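Local coordinates for protein ZmpA Glycopeptidase (Clostridium perfringens, PDB 6XSX) that probably cleaves glycosylated proteins as an M60-family metallopeptidase, of which this chain is the catalytic module, at residues D463-F468 with N497-G502. Residues are numbered along the deposited sequence; the frame is centred on the assembly and turned at random.
Sequences DVSISF and NFVDHG
The F498 ring meets I466 at its edge, where I466 CD1 lies near the ring plane and 4.4 Å from F498 CD2. F468 presents one ring face, offset toward the rim, to the carbonyl oxygen of I466, runs side by side with F498, brings CE2 to 4.0 Å from F498 CB, and stacks on Y481. One face of the H501 imidazole receives the methyl CG1 of V499 toward its rim; the D463 carboxylate, its plane turned 79° from the ring, approaches obliquely, OD1 reaching 3.3 Å from H501 CD2. With CG anti to the backbone N (chi1 -168°), the N497 amide lies over the neighbouring strand, where OD1 takes a weak hydrogen bond from S465 OG at 3.4 Å. Antiparallel pairing is established by four backbone bonds: V464 and D500 exchange two, as do I466 and F498, with F498 N to I466 O at 2.8 Å. Beyond the pairing, D500 OD1 accepts from G502 N, an Asx turn just past the end of strand 497-500, while OD2 forms a salt bridge with R485 and a hydrogen bond with Y511. Side chains alternate: V464, I466, F498 and D500 share one face, directed at strands 488-493 and 511-517, and S465, S467, N497 and V499 occupy the other. Strand 497-500 thus borders a three-stranded antiparallel sheet packed on a four-stranded one, a beta-sandwich consistent with an Ig-like or fibronectin type III-like C-terminal domain.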
loop_
_atom_site.group_PDB
_atom_site.type_symbol
_atom_site.label_atom_id
_atom_site.label_comp_id
_atom_site.label_asym_id
_atom_site.label_seq_id
_atom_site.Cartn_x
_atom_site.Cartn_y
_atom_site.Cartn_z
ATOM N N ASP A 463 36.836 -7.554 -23.244
ATOM C CA ASP A 463 35.725 -8.163 -22.530
ATOM C C ASP A 463 35.196 -9.337 -23.352
ATOM O O ASP A 463 35.304 -9.343 -24.579
ATOM C CB ASP A 463 34.585 -7.173 -22.285
ATOM C CG ASP A 463 34.952 -5.928 -21.494
ATOM O OD1 ASP A 463 35.715 -6.043 -20.509
ATOM O OD2 ASP A 463 34.456 -4.847 -21.870
ATOM N N VAL A 464 34.611 -10.318 -22.653
ATOM C CA VAL A 464 33.872 -11.405 -23.277
ATOM C C VAL A 464 32.378 -11.091 -23.195
ATOM O O VAL A 464 31.809 -11.074 -22.102
ATOM C CB VAL A 464 34.179 -12.752 -22.601
ATOM C CG1 VAL A 464 33.351 -13.875 -23.210
ATOM C CG2 VAL A 464 35.664 -13.080 -22.642
ATOM N N SER A 465 31.760 -10.847 -24.359
ATOM C CA SER A 465 30.336 -10.569 -24.447
ATOM C C SER A 465 29.608 -11.838 -24.870
ATOM O O SER A 465 29.768 -12.299 -25.997
ATOM C CB SER A 465 30.056 -9.428 -25.391
ATOM O OG SER A 465 28.669 -9.133 -25.428
ATOM N N ILE A 466 28.824 -12.397 -23.941
ATOM C CA ILE A 466 28.131 -13.655 -24.152
ATOM C C ILE A 466 26.653 -13.356 -24.379
ATOM O O ILE A 466 25.994 -12.817 -23.489
ATOM C CB ILE A 466 28.340 -14.599 -22.952
ATOM C CG1 ILE A 466 29.819 -14.699 -22.564
ATOM C CG2 ILE A 466 27.705 -15.961 -23.223
ATOM C CD1 ILE A 466 30.086 -15.295 -21.200
ATOM N N SER A 467 26.153 -13.692 -25.580
ATOM C CA SER A 467 24.733 -13.533 -25.870
ATOM C C SER A 467 24.035 -14.888 -25.797
ATOM O O SER A 467 24.657 -15.923 -26.050
ATOM C CB SER A 467 24.497 -12.852 -27.191
ATOM O OG SER A 467 24.646 -13.764 -28.269
ATOM N N PHE A 468 22.740 -14.857 -25.454
ATOM C CA PHE A 468 21.955 -16.056 -25.208
ATOM C C PHE A 468 20.774 -16.110 -26.164
ATOM O O PHE A 468 20.080 -15.115 -26.358
ATOM C CB PHE A 468 21.418 -16.046 -23.775
ATOM C CG PHE A 468 22.499 -15.889 -22.738
ATOM C CD1 PHE A 468 23.523 -16.824 -22.637
ATOM C CD2 PHE A 468 22.518 -14.789 -21.889
ATOM C CE1 PHE A 468 24.527 -16.679 -21.689
ATOM C CE2 PHE A 468 23.524 -14.651 -20.941
ATOM C CZ PHE A 468 24.518 -15.595 -20.839
ATOM N N ASN A 497 22.021 -11.080 -22.476
ATOM C CA ASN A 497 23.442 -10.843 -22.695
ATOM C C ASN A 497 24.174 -10.646 -21.371
ATOM O O ASN A 497 23.674 -9.977 -20.473
ATOM C CB ASN A 497 23.677 -9.657 -23.641
ATOM C CG ASN A 497 25.113 -9.572 -24.108
ATOM O OD1 ASN A 497 25.936 -8.917 -23.475
ATOM N ND2 ASN A 497 25.433 -10.269 -25.185
ATOM N N PHE A 498 25.376 -11.220 -21.271
ATOM C CA PHE A 498 26.235 -11.008 -20.115
ATOM C C PHE A 498 27.653 -10.670 -20.569
ATOM O O PHE A 498 28.229 -11.398 -21.375
ATOM C CB PHE A 498 26.310 -12.274 -19.260
ATOM C CG PHE A 498 27.221 -12.150 -18.064
ATOM C CD1 PHE A 498 26.810 -11.467 -16.926
ATOM C CD2 PHE A 498 28.492 -12.709 -18.074
ATOM C CE1 PHE A 498 27.651 -11.343 -15.827
ATOM C CE2 PHE A 498 29.334 -12.588 -16.976
ATOM C CZ PHE A 498 28.911 -11.908 -15.852
ATOM N N VAL A 499 28.225 -9.591 -20.011
ATOM C CA VAL A 499 29.600 -9.227 -20.320
ATOM C C VAL A 499 30.510 -9.624 -19.157
ATOM O O VAL A 499 30.357 -9.136 -18.034
ATOM C CB VAL A 499 29.767 -7.740 -20.692
ATOM C CG1 VAL A 499 31.240 -7.354 -20.730
ATOM C CG2 VAL A 499 29.095 -7.388 -22.013
ATOM N N ASP A 500 31.467 -10.508 -19.455
ATOM C CA ASP A 500 32.484 -10.926 -18.506
ATOM C C ASP A 500 33.721 -10.042 -18.677
ATOM O O ASP A 500 34.493 -10.223 -19.620
ATOM C CB ASP A 500 32.805 -12.417 -18.656
ATOM C CG ASP A 500 33.855 -12.925 -17.681
ATOM O OD1 ASP A 500 34.113 -12.231 -16.673
ATOM O OD2 ASP A 500 34.398 -14.016 -17.931
ATOM N N HIS A 501 33.885 -9.097 -17.740
ATOM C CA HIS A 501 34.952 -8.111 -17.745
ATOM C C HIS A 501 36.216 -8.665 -17.091
ATOM O O HIS A 501 37.219 -7.962 -17.024
ATOM C CB HIS A 501 34.531 -6.870 -16.945
ATOM C CG HIS A 501 33.376 -6.101 -17.491
ATOM N ND1 HIS A 501 32.084 -6.274 -17.024
ATOM C CD2 HIS A 501 33.315 -5.126 -18.422
ATOM C CE1 HIS A 501 31.275 -5.450 -17.658
ATOM N NE2 HIS A 501 32.008 -4.734 -18.519
ATOM N N GLY A 502 36.161 -9.908 -16.589
ATOM C CA GLY A 502 37.212 -10.434 -15.728
ATOM C C GLY A 502 37.800 -11.760 -16.206
ATOM O O GLY A 502 38.050 -12.650 -15.393
#